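Local coordinates for serine protease p27 (Human astrovirus 1, PDB 2W5E), which is a trypsin-like serine protease domain of a viral non-structural polyprotein that probably cleaves the polyprotein into its functional products, at residues G11-I16 with K22-F27; C91-A96 with L102-A107; N114-A119 with R137-H142. All blocks are in the same frame, centred on the assembly; numbering follows the deposited sequence.

Interaction 1 (G11-I16 with K22-F27)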
ATOM      1  N   GLY A  11      -2.385 -11.355  10.545  1.00 23.63           N
ATOM      2  CA  GLY A  11      -3.556 -11.634   9.710  1.00 23.10           C
ATOM      3  C   GLY A  11      -3.440 -12.904   8.879  1.00 22.68           C
ATOM      4  O   GLY A  11      -4.421 -13.350   8.285  1.00 22.98           O
ATOM      5  N   ALA A  12      -2.244 -13.487   8.841  1.00 21.95           N
ATOM      6  CA  ALA A  12      -2.020 -14.745   8.142  1.00 21.88           C
ATOM      7  C   ALA A  12      -2.229 -15.954   9.058  1.00 21.67           C
ATOM      8  O   ALA A  12      -1.994 -17.083   8.647  1.00 21.40           O
ATOM      9  CB  ALA A  12      -0.625 -14.782   7.521  1.00 21.76           C
ATOM     10  N   LEU A  13      -2.663 -15.699  10.290  1.00 21.88           N
ATOM     11  CA  LEU A  13      -2.890 -16.756  11.278  1.00 22.49           C
ATOM     12  C   LEU A  13      -4.365 -17.125  11.414  1.00 22.41           C
ATOM     13  O   LEU A  13      -5.245 -16.283  11.256  1.00 22.02           O
ATOM     14  CB  LEU A  13      -2.349 -16.330  12.650  1.00 22.41           C
ATOM     15  CG  LEU A  13      -0.845 -16.074  12.800  1.00 23.22           C
ATOM     16  CD1 LEU A  13      -0.516 -15.704  14.239  1.00 23.51           C
ATOM     17  CD2 LEU A  13      -0.047 -17.290  12.365  1.00 22.72           C
ATOM     18  N   CYS A  14      -4.620 -18.390  11.730  1.00 22.94           N
ATOM     19  CA  CYS A  14      -5.953 -18.826  12.124  1.00 23.56           C
ATOM     20  C   CYS A  14      -5.840 -19.818  13.281  1.00 24.07           C
ATOM     21  O   CYS A  14      -4.737 -20.228  13.658  1.00 23.91           O
ATOM     22  CB  CYS A  14      -6.718 -19.438  10.937  1.00 23.00           C
ATOM     23  SG  CYS A  14      -5.995 -20.928  10.226  1.00 22.82           S
ATOM     24  N   VAL A  15      -6.978 -20.195  13.845  1.00 24.67           N
ATOM     25  CA  VAL A  15      -7.005 -21.196  14.914  1.00 25.77           C
ATOM     26  C   VAL A  15      -7.642 -22.479  14.380  1.00 26.47           C
ATOM     27  O   VAL A  15      -8.693 -22.431  13.738  1.00 26.32           O
ATOM     28  CB  VAL A  15      -7.745 -20.663  16.171  1.00 25.82           C
ATOM     29  CG1 VAL A  15      -7.917 -21.757  17.230  1.00 25.73           C
ATOM     30  CG2 VAL A  15      -6.996 -19.467  16.764  1.00 25.25           C
ATOM     31  N   ILE A  16      -6.980 -23.612  14.616  1.00 27.31           N
ATOM     32  CA  ILE A  16      -7.519 -24.926  14.265  1.00 28.62           C
ATOM     33  C   ILE A  16      -8.144 -25.566  15.512  1.00 29.65           C
ATOM     34  O   ILE A  16      -7.494 -25.670  16.558  1.00 29.29           O
ATOM     35  CB  ILE A  16      -6.429 -25.873  13.677  1.00 28.64           C
ATOM     36  CG1 ILE A  16      -5.584 -25.177  12.590  1.00 28.90           C
ATOM     37  CG2 ILE A  16      -7.048 -27.192  13.175  1.00 28.56           C
ATOM     38  CD1 ILE A  16      -6.265 -24.988  11.258  1.00 30.02           C
ATOM     39  N   LYS A  22      -6.882 -27.324  20.581  1.00 33.19           N
ATOM     40  CA  LYS A  22      -6.694 -26.237  19.618  1.00 32.44           C
ATOM     41  C   LYS A  22      -5.228 -26.003  19.267  1.00 31.49           C
ATOM     42  O   LYS A  22      -4.333 -26.226  20.088  1.00 30.89           O
ATOM     43  CB  LYS A  22      -7.316 -24.937  20.136  1.00 32.73           C
ATOM     44  CG  LYS A  22      -8.835 -24.955  20.227  1.00 34.08           C
ATOM     45  CD  LYS A  22      -9.358 -23.733  20.969  1.00 35.16           C
ATOM     46  CE  LYS A  22     -10.833 -23.876  21.325  1.00 36.89           C
ATOM     47  NZ  LYS A  22     -11.702 -23.904  20.117  1.00 37.86           N
ATOM     48  N   GLY A  23      -4.995 -25.554  18.038  1.00 30.11           N
ATOM     49  CA  GLY A  23      -3.649 -25.219  17.590  1.00 28.72           C
ATOM     50  C   GLY A  23      -3.665 -23.996  16.697  1.00 27.54           C
ATOM     51  O   GLY A  23      -4.728 -23.435  16.420  1.00 27.06           O
ATOM     52  N   THR A  24      -2.481 -23.594  16.248  1.00 26.31           N
ATOM     53  CA  THR A  24      -2.340 -22.476  15.321  1.00 25.08           C
ATOM     54  C   THR A  24      -2.186 -23.005  13.894  1.00 24.57           C
ATOM     55  O   THR A  24      -1.531 -24.027  13.660  1.00 24.11           O
ATOM     56  CB  THR A  24      -1.138 -21.560  15.712  1.00 25.18           C
ATOM     57  OG1 THR A  24      -1.366 -20.999  17.010  1.00 24.35           O
ATOM     58  CG2 THR A  24      -0.958 -20.415  14.712  1.00 24.41           C
ATOM     59  N   GLY A  25      -2.814 -22.313  12.949  1.00 23.75           N
ATOM     60  CA  GLY A  25      -2.611 -22.581  11.534  1.00 23.23           C
ATOM     61  C   GLY A  25      -2.192 -21.297  10.835  1.00 22.73           C
ATOM     62  O   GLY A  25      -2.326 -20.209  11.391  1.00 22.71           O
ATOM     63  N   PHE A  26      -1.683 -21.419   9.619  1.00 22.64           N
ATOM     64  CA  PHE A  26      -1.358 -20.235   8.832  1.00 22.69           C
ATOM     65  C   PHE A  26      -1.617 -20.423   7.345  1.00 22.92           C
ATOM     66  O   PHE A  26      -1.458 -21.518   6.801  1.00 22.75           O
ATOM     67  CB  PHE A  26       0.081 -19.759   9.105  1.00 22.12           C
ATOM     68  CG  PHE A  26       1.140 -20.736   8.689  1.00 22.02           C
ATOM     69  CD1 PHE A  26       1.590 -21.717   9.571  1.00 22.44           C
ATOM     70  CD2 PHE A  26       1.714 -20.659   7.423  1.00 21.12           C
ATOM     71  CE1 PHE A  26       2.588 -22.609   9.196  1.00 21.93           C
ATOM     72  CE2 PHE A  26       2.709 -21.553   7.036  1.00 22.01           C
ATOM     73  CZ  PHE A  26       3.149 -22.528   7.921  1.00 21.95           C
ATOM     74  N   PHE A  27      -2.005 -19.329   6.697  1.00 23.72           N
ATOM     75  CA  PHE A  27      -2.357 -19.339   5.291  1.00 24.08           C
ATOM     76  C   PHE A  27      -1.102 -19.236   4.437  1.00 24.78           C
ATOM     77  O   PHE A  27      -0.233 -18.384   4.678  1.00 24.85           O
ATOM     78  CB  PHE A  27      -3.336 -18.198   4.972  1.00 23.96           C
ATOM     79  CG  PHE A  27      -4.612 -18.245   5.775  1.00 23.58           C
ATOM     80  CD1 PHE A  27      -5.704 -18.990   5.333  1.00 23.50           C
ATOM     81  CD2 PHE A  27      -4.727 -17.537   6.967  1.00 23.51           C
ATOM     82  CE1 PHE A  27      -6.892 -19.037   6.073  1.00 23.07           C
ATOM     83  CE2 PHE A  27      -5.906 -17.577   7.712  1.00 23.61           C
ATOM     84  CZ  PHE A  27      -6.992 -18.330   7.264  1.00 23.26           C
TER

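Interaction 2 (C91-A96 with L102-A107). With CD (cadmium ion), chain G.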
ATOM      1  N   CYS A  91      18.262 -16.002  12.922  1.00 30.59           N
ATOM      2  CA  CYS A  91      17.194 -15.440  13.764  1.00 29.43           C
ATOM      3  C   CYS A  91      15.785 -15.545  13.160  1.00 27.99           C
ATOM      4  O   CYS A  91      15.620 -15.665  11.942  1.00 27.36           O
ATOM      5  CB  CYS A  91      17.512 -14.019  14.251  1.00 29.43           C
ATOM      6  SG  CYS A  91      17.814 -12.764  12.988  1.00 31.16           S
ATOM      7  N   VAL A  92      14.781 -15.512  14.038  1.00 26.60           N
ATOM      8  CA  VAL A  92      13.399 -15.839  13.670  1.00 25.26           C
ATOM      9  C   VAL A  92      12.388 -14.913  14.328  1.00 24.56           C
ATOM     10  O   VAL A  92      12.700 -14.246  15.313  1.00 24.41           O
ATOM     11  CB  VAL A  92      13.026 -17.309  14.049  1.00 25.31           C
ATOM     12  CG1 VAL A  92      13.896 -18.313  13.302  1.00 25.17           C
ATOM     13  CG2 VAL A  92      13.102 -17.530  15.559  1.00 24.46           C
ATOM     14  N   THR A  93      11.187 -14.875  13.754  1.00 24.02           N
ATOM     15  CA  THR A  93       9.999 -14.323  14.397  1.00 23.49           C
ATOM     16  C   THR A  93       8.997 -15.483  14.475  1.00 23.54           C
ATOM     17  O   THR A  93       8.717 -16.133  13.466  1.00 23.55           O
ATOM     18  CB  THR A  93       9.376 -13.157  13.574  1.00 23.36           C
ATOM     19  OG1 THR A  93      10.343 -12.113  13.384  1.00 23.02           O
ATOM     20  CG2 THR A  93       8.149 -12.571  14.286  1.00 22.92           C
ATOM     21  N   VAL A  94       8.495 -15.763  15.672  1.00 23.87           N
ATOM     22  CA  VAL A  94       7.478 -16.807  15.852  1.00 24.19           C
ATOM     23  C   VAL A  94       6.143 -16.159  16.213  1.00 24.27           C
ATOM     24  O   VAL A  94       6.078 -15.358  17.143  1.00 23.86           O
ATOM     25  CB  VAL A  94       7.887 -17.848  16.937  1.00 24.45           C
ATOM     26  CG1 VAL A  94       6.932 -19.049  16.925  1.00 24.28           C
ATOM     27  CG2 VAL A  94       9.316 -18.314  16.733  1.00 24.76           C
ATOM     28  N   MET A  95       5.091 -16.504  15.466  1.00 24.64           N
ATOM     29  CA  MET A  95       3.743 -15.961  15.691  1.00 25.22           C
ATOM     30  C   MET A  95       2.783 -17.100  15.977  1.00 24.83           C
ATOM     31  O   MET A  95       2.679 -18.032  15.178  1.00 24.67           O
ATOM     32  CB  MET A  95       3.207 -15.242  14.452  1.00 25.14           C
ATOM     33  CG  MET A  95       4.081 -14.183  13.818  1.00 26.78           C
ATOM     34  SD  MET A  95       3.150 -13.413  12.472  1.00 26.50           S
ATOM     35  CE  MET A  95       3.068 -14.712  11.246  1.00 26.24           C
ATOM     36  N   ALA A  96       2.067 -17.009  17.092  1.00 25.00           N
ATOM     37  CA  ALA A  96       1.172 -18.076  17.532  1.00 25.30           C
ATOM     38  C   ALA A  96      -0.074 -17.533  18.215  1.00 25.63           C
ATOM     39  O   ALA A  96      -0.065 -16.425  18.765  1.00 25.43           O
ATOM     40  CB  ALA A  96       1.912 -19.021  18.475  1.00 25.41           C
ATOM     41  N   LEU A 102      -2.927 -13.481  20.674  1.00 25.13           N
ATOM     42  CA  LEU A 102      -1.765 -13.475  19.800  1.00 24.50           C
ATOM     43  C   LEU A 102      -0.501 -13.322  20.657  1.00 23.88           C
ATOM     44  O   LEU A 102      -0.467 -12.496  21.559  1.00 23.21           O
ATOM     45  CB  LEU A 102      -1.853 -12.315  18.799  1.00 24.64           C
ATOM     46  CG  LEU A 102      -0.598 -12.072  17.953  1.00 24.89           C
ATOM     47  CD1 LEU A 102      -0.434 -13.180  16.928  1.00 24.07           C
ATOM     48  CD2 LEU A 102      -0.633 -10.695  17.280  1.00 24.41           C
ATOM     49  N   VAL A 103       0.517 -14.132  20.373  1.00 23.81           N
ATOM     50  CA  VAL A 103       1.856 -13.944  20.950  1.00 24.29           C
ATOM     51  C   VAL A 103       2.900 -13.979  19.833  1.00 24.39           C
ATOM     52  O   VAL A 103       3.040 -14.988  19.135  1.00 24.32           O
ATOM     53  CB  VAL A 103       2.219 -15.010  22.023  1.00 24.37           C
ATOM     54  CG1 VAL A 103       3.597 -14.703  22.648  1.00 24.79           C
ATOM     55  CG2 VAL A 103       1.154 -15.074  23.105  1.00 24.23           C
ATOM     56  N   VAL A 104       3.619 -12.870  19.677  1.00 24.34           N
ATOM     57  CA  VAL A 104       4.676 -12.746  18.670  1.00 24.46           C
ATOM     58  C   VAL A 104       6.000 -12.399  19.353  1.00 24.74           C
ATOM     59  O   VAL A 104       6.066 -11.465  20.165  1.00 24.51           O
ATOM     60  CB  VAL A 104       4.339 -11.667  17.606  1.00 24.44           C
ATOM     61  CG1 VAL A 104       5.526 -11.436  16.663  1.00 24.35           C
ATOM     62  CG2 VAL A 104       3.090 -12.049  16.816  1.00 23.62           C
ATOM     63  N   SER A 105       7.045 -13.158  19.031  1.00 25.22           N
ATOM     64  CA  SER A 105       8.376 -12.880  19.566  1.00 26.13           C
ATOM     65  C   SER A 105       9.505 -13.252  18.609  1.00 26.33           C
ATOM     66  O   SER A 105       9.361 -14.145  17.765  1.00 26.52           O
ATOM     67  CB  SER A 105       8.572 -13.571  20.919  1.00 26.24           C
ATOM     68  OG  SER A 105       8.462 -14.972  20.776  1.00 28.15           O
ATOM     69  N   THR A 106      10.624 -12.544  18.747  1.00 26.51           N
ATOM     70  CA  THR A 106      11.838 -12.835  17.992  1.00 26.93           C
ATOM     71  C   THR A 106      12.778 -13.686  18.840  1.00 27.27           C
ATOM     72  O   THR A 106      12.622 -13.761  20.062  1.00 27.53           O
ATOM     73  CB  THR A 106      12.583 -11.546  17.589  1.00 27.03           C
ATOM     74  OG1 THR A 106      12.886 -10.787  18.765  1.00 26.61           O
ATOM     75  CG2 THR A 106      11.744 -10.703  16.635  1.00 26.47           C
ATOM     76  N   ALA A 107      13.747 -14.327  18.189  1.00 27.53           N
ATOM     77  CA  ALA A 107      14.760 -15.118  18.880  1.00 28.05           C
ATOM     78  C   ALA A 107      15.907 -15.481  17.955  1.00 28.47           C
ATOM     79  O   ALA A 107      15.719 -15.628  16.753  1.00 28.55           O
ATOM     80  CB  ALA A 107      14.139 -16.401  19.466  1.00 27.93           C
TER
HETATM   81 CD    CD G1587      17.423 -10.810  14.026  1.00 27.90          CD
HETATM   82  O   HOH W   1       5.227 -16.602  19.673  1.00 34.64           O

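Interaction 3 (N114-A119 with R137-H142)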
ATOM      1  N   ASN A 114      16.827 -31.222  10.263  1.00 43.13           N
ATOM      2  CA  ASN A 114      15.551 -30.650   9.825  1.00 42.54           C
ATOM      3  C   ASN A 114      14.829 -29.895  10.941  1.00 41.60           C
ATOM      4  O   ASN A 114      13.679 -29.480  10.780  1.00 41.50           O
ATOM      5  CB  ASN A 114      14.638 -31.744   9.254  1.00 42.92           C
ATOM      6  CG  ASN A 114      14.883 -31.995   7.776  1.00 44.25           C
ATOM      7  OD1 ASN A 114      15.049 -31.057   6.990  1.00 45.86           O
ATOM      8  ND2 ASN A 114      14.894 -33.266   7.388  1.00 45.56           N
ATOM      9  N   THR A 115      15.522 -29.710  12.061  1.00 40.33           N
ATOM     10  CA  THR A 115      14.943 -29.110  13.257  1.00 39.20           C
ATOM     11  C   THR A 115      15.543 -27.737  13.551  1.00 38.25           C
ATOM     12  O   THR A 115      16.763 -27.551  13.517  1.00 38.22           O
ATOM     13  CB  THR A 115      15.110 -30.045  14.475  1.00 39.27           C
ATOM     14  OG1 THR A 115      14.392 -31.261  14.231  1.00 40.09           O
ATOM     15  CG2 THR A 115      14.575 -29.405  15.753  1.00 39.38           C
ATOM     16  N   LEU A 116      14.664 -26.783  13.839  1.00 36.98           N
ATOM     17  CA  LEU A 116      15.053 -25.436  14.227  1.00 35.83           C
ATOM     18  C   LEU A 116      14.727 -25.246  15.708  1.00 35.26           C
ATOM     19  O   LEU A 116      13.608 -25.532  16.140  1.00 35.02           O
ATOM     20  CB  LEU A 116      14.305 -24.423  13.352  1.00 35.79           C
ATOM     21  CG  LEU A 116      14.751 -22.967  13.196  1.00 35.91           C
ATOM     22  CD1 LEU A 116      16.180 -22.855  12.684  1.00 35.57           C
ATOM     23  CD2 LEU A 116      13.796 -22.242  12.259  1.00 35.61           C
ATOM     24  N   SER A 117      15.713 -24.797  16.483  1.00 34.44           N
ATOM     25  CA  SER A 117      15.532 -24.517  17.909  1.00 33.71           C
ATOM     26  C   SER A 117      15.691 -23.036  18.200  1.00 32.97           C
ATOM     27  O   SER A 117      16.527 -22.369  17.597  1.00 32.82           O
ATOM     28  CB  SER A 117      16.523 -25.312  18.753  1.00 33.79           C
ATOM     29  OG  SER A 117      16.290 -26.697  18.606  1.00 35.39           O
ATOM     30  N   TYR A 118      14.889 -22.539  19.139  1.00 32.16           N
ATOM     31  CA  TYR A 118      14.782 -21.108  19.419  1.00 31.73           C
ATOM     32  C   TYR A 118      14.094 -20.913  20.758  1.00 32.11           C
ATOM     33  O   TYR A 118      13.263 -21.734  21.168  1.00 31.87           O
ATOM     34  CB  TYR A 118      13.968 -20.402  18.319  1.00 31.12           C
ATOM     35  CG  TYR A 118      12.736 -21.187  17.913  1.00 30.04           C
ATOM     36  CD1 TYR A 118      11.511 -20.981  18.546  1.00 29.06           C
ATOM     37  CD2 TYR A 118      12.806 -22.155  16.914  1.00 29.08           C
ATOM     38  CE1 TYR A 118      10.389 -21.719  18.190  1.00 28.67           C
ATOM     39  CE2 TYR A 118      11.697 -22.898  16.557  1.00 28.69           C
ATOM     40  CZ  TYR A 118      10.492 -22.673  17.201  1.00 29.16           C
ATOM     41  OH  TYR A 118       9.392 -23.405  16.842  1.00 29.68           O
ATOM     42  N   ALA A 119      14.438 -19.821  21.432  1.00 32.48           N
ATOM     43  CA  ALA A 119      13.781 -19.438  22.672  1.00 33.14           C
ATOM     44  C   ALA A 119      12.326 -19.053  22.397  1.00 33.77           C
ATOM     45  O   ALA A 119      12.022 -18.432  21.369  1.00 33.56           O
ATOM     46  CB  ALA A 119      14.517 -18.284  23.312  1.00 33.14           C
ATOM     47  N   ARG A 137       9.068 -14.402   6.085  1.00 28.47           N
ATOM     48  CA  ARG A 137       8.855 -15.600   5.271  1.00 29.00           C
ATOM     49  C   ARG A 137       8.984 -16.854   6.137  1.00 28.56           C
ATOM     50  O   ARG A 137       9.896 -16.944   6.957  1.00 28.22           O
ATOM     51  CB  ARG A 137       9.866 -15.656   4.118  1.00 29.36           C
ATOM     52  CG  ARG A 137      10.053 -14.334   3.371  1.00 32.09           C
ATOM     53  CD  ARG A 137       8.880 -14.014   2.471  1.00 36.16           C
ATOM     54  NE  ARG A 137       9.008 -14.692   1.187  1.00 40.08           N
ATOM     55  CZ  ARG A 137       9.214 -14.085   0.020  1.00 40.78           C
ATOM     56  NH1 ARG A 137       9.304 -12.760  -0.053  1.00 41.82           N
ATOM     57  NH2 ARG A 137       9.321 -14.813  -1.084  1.00 41.34           N
ATOM     58  N   VAL A 138       8.083 -17.818   5.944  1.00 28.57           N
ATOM     59  CA  VAL A 138       8.051 -19.037   6.769  1.00 28.62           C
ATOM     60  C   VAL A 138       9.253 -19.930   6.514  1.00 28.58           C
ATOM     61  O   VAL A 138       9.548 -20.275   5.368  1.00 28.84           O
ATOM     62  CB  VAL A 138       6.775 -19.897   6.531  1.00 28.84           C
ATOM     63  CG1 VAL A 138       6.516 -20.826   7.732  1.00 28.49           C
ATOM     64  CG2 VAL A 138       5.593 -19.031   6.301  1.00 29.50           C
ATOM     65  N   LEU A 139       9.931 -20.304   7.596  1.00 28.35           N
ATOM     66  CA  LEU A 139      11.048 -21.242   7.547  1.00 28.25           C
ATOM     67  C   LEU A 139      10.646 -22.625   8.053  1.00 28.01           C
ATOM     68  O   LEU A 139      11.189 -23.638   7.610  1.00 28.02           O
ATOM     69  CB  LEU A 139      12.206 -20.734   8.418  1.00 28.27           C
ATOM     70  CG  LEU A 139      12.869 -19.388   8.113  1.00 28.60           C
ATOM     71  CD1 LEU A 139      13.810 -19.019   9.244  1.00 28.27           C
ATOM     72  CD2 LEU A 139      13.613 -19.436   6.794  1.00 28.82           C
ATOM     73  N   ALA A 140       9.709 -22.654   8.999  1.00 27.66           N
ATOM     74  CA  ALA A 140       9.410 -23.868   9.756  1.00 27.32           C
ATOM     75  C   ALA A 140       8.049 -23.813  10.452  1.00 26.93           C
ATOM     76  O   ALA A 140       7.431 -22.757  10.545  1.00 26.19           O
ATOM     77  CB  ALA A 140      10.518 -24.129  10.782  1.00 27.27           C
ATOM     78  N   VAL A 141       7.603 -24.968  10.943  1.00 27.11           N
ATOM     79  CA  VAL A 141       6.335 -25.095  11.675  1.00 27.39           C
ATOM     80  C   VAL A 141       6.595 -25.577  13.113  1.00 27.71           C
ATOM     81  O   VAL A 141       7.155 -26.657  13.310  1.00 27.49           O
ATOM     82  CB  VAL A 141       5.368 -26.073  10.947  1.00 27.44           C
ATOM     83  CG1 VAL A 141       4.046 -26.200  11.695  1.00 26.86           C
ATOM     84  CG2 VAL A 141       5.133 -25.634   9.497  1.00 26.46           C
ATOM     85  N   HIS A 142       6.213 -24.802  14.089  1.00 28.37           N
ATOM     86  CA  HIS A 142       6.458 -25.123  15.457  1.00 29.43           C
ATOM     87  C   HIS A 142       5.817 -26.433  15.927  1.00 30.24           C
ATOM     88  O   HIS A 142       4.681 -26.668  15.725  1.00 29.87           O
ATOM     89  CB  HIS A 142       5.999 -24.008  16.350  1.00 29.35           C
ATOM     90  CG  HIS A 142       6.243 -24.260  17.798  1.00 29.59           C
ATOM     91  ND1 HIS A 142       7.284 -23.690  18.482  1.00 30.29           N
ATOM     92  CD2 HIS A 142       5.579 -25.017  18.693  1.00 28.62           C
ATOM     93  CE1 HIS A 142       7.243 -24.075  19.736  1.00 29.17           C
ATOM     94  NE2 HIS A 142       6.219 -24.880  19.890  1.00 29.95           N
TER

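Interaction 1 (G11-I16 with K22-F27)
C14 and G25 face each other as a hydrogen-bonded antiparallel pair, each N giving a nearly straight bond to the other's O, both at 2.9 Å. I16 and G23 repeat the pattern two residues on, I16 N to G23 O at 2.9 Å, and F27 N closes the ladder on A12 O at 3.0 Å.

Both glycines sit opposite larger residues. Over G25 lie the SG of C14 and CG1 of I16, the latter 4.0 Å from G25 N. With chi1 of 63°, C14 SG stands between its own backbone N and carbonyl carbon; CB rests 3.8 Å from F27 CE2, and the sulfur meets the F27 ring obliquely, 4.5 Å from its centroid. On the other face L13 CD2 touches T24 CG2 at 4.0 Å.

This hairpin opens the N-terminal barrel of the chymotrypsin-like fold. T24 also shares a backbone hydrogen bond with the catalytic S127, so the G23 end of the hairpin borders the active site. C14, I16 and F27 pack on I32 of strand 31-35, C14 and I16 also on V47 of strand 44-49, while L13 and V15 turn to Y97 of strand 91-98.

Interaction 2 (C91-A96 with L102-A107)
This is a regular antiparallel hairpin pairing in the C-terminal barrel of the trypsin-like fold, between strands 91-98 and 101-112. V92 with A107, V94 with S105 and A96 with V103 each exchange two backbone hydrogen bonds, the shortest from V94 N to S105 O at 2.8 Å. One water adds a bridge, donating to V94 O and, at 2.8 Å, to V103 O.

Between these rungs, T93, M95, V104 and T106 share a face. The two methyls of V104 divide the work: CG1 meets T93 CG2 at 3.7 Å, and CG2 lies 3.8 Å from M95 CG, the two side chains running side by side in the same direction. T93 OG1 is 3.8 Å from T106 CG2 and hydrogen-bonds to H5. On the reverse face V92 CG2 reaches A107 CB at 4.2 Å.

At the strand start, C91 SG binds a cadmium ion at 2.2 Å. A chi1 of 58° places the sulfur between backbone N and carbonyl carbon. H3 and H5, in what is evidently an N-terminal hexahistidine tag, bind the same ion, so the site depends on the construct.

V92 and V94 pack inward on V131 of strand 130-132 and Y118 of strand 115-119, whereas M95 and L102 lean on L13 of strand 13-18. At V104 the sheet continues into the second subunit through an antiparallel ladder.

Interaction 3 (N114-A119 with R137-H142)
Y118 and H142 meet rim to rim, the tyrosine hydroxyl near the plane of the imidazole at its ND1 edge. Their ring planes are turned 58° from each other and the centroids lie 5.8 Å apart, so neither ring covers the other's face. The contact is a hydrogen bond between Y118 OH and H142 ND1, 2.7 Å long. H142 extends its ring with CG anti to the backbone N (chi1 -179°), while Y118 starts between its backbone N and carbonyl carbon and reaches across from strand 115-119.

About two residues back along each strand the contact becomes apolar. L116 directs CD2 at A140 CB, 4.1 Å away, and brushes L139 CD1 at 4.4 Å. L139 and A140 both face V131 in a classic beta bulge, and V131 also packs on L116 and Y118. The strands cross at 82°, their axes 8.1 Å apart at closest, so side chains alone connect them across the barrel interior.

The H142 side chain lies about 5 Å from that of the catalytic S127. With ND1 engaged by the hydroxyl, rotation of the imidazole should be restrained, consistent with Y118 helping to fix the ring of H142 close to the active site.

All three contacts are largely buried, but they do different work. Interactions 1 and 2 are hairpin pairings held by backbone hydrogen bonds, one in each barrel; interaction 3 joins non-adjacent strands of the second barrel through side chains alone, one hydrogen bond among them. Interactions 2 and 3 share a sheet and core: V94 CG2 lies 3.9 Å from Y118 CE1. Interaction 1 reaches both across the domain boundary, L13 CD1 packing on L102 CD1 at 3.7 Å and F26 CZ on V138 CG1 at 3.8 Å. Surroundings differ too: C91 in 91-96 binds cadmium and the sheet runs on into a neighbouring subunit at V104, whereas no other chain touches 114-119 with 137-142.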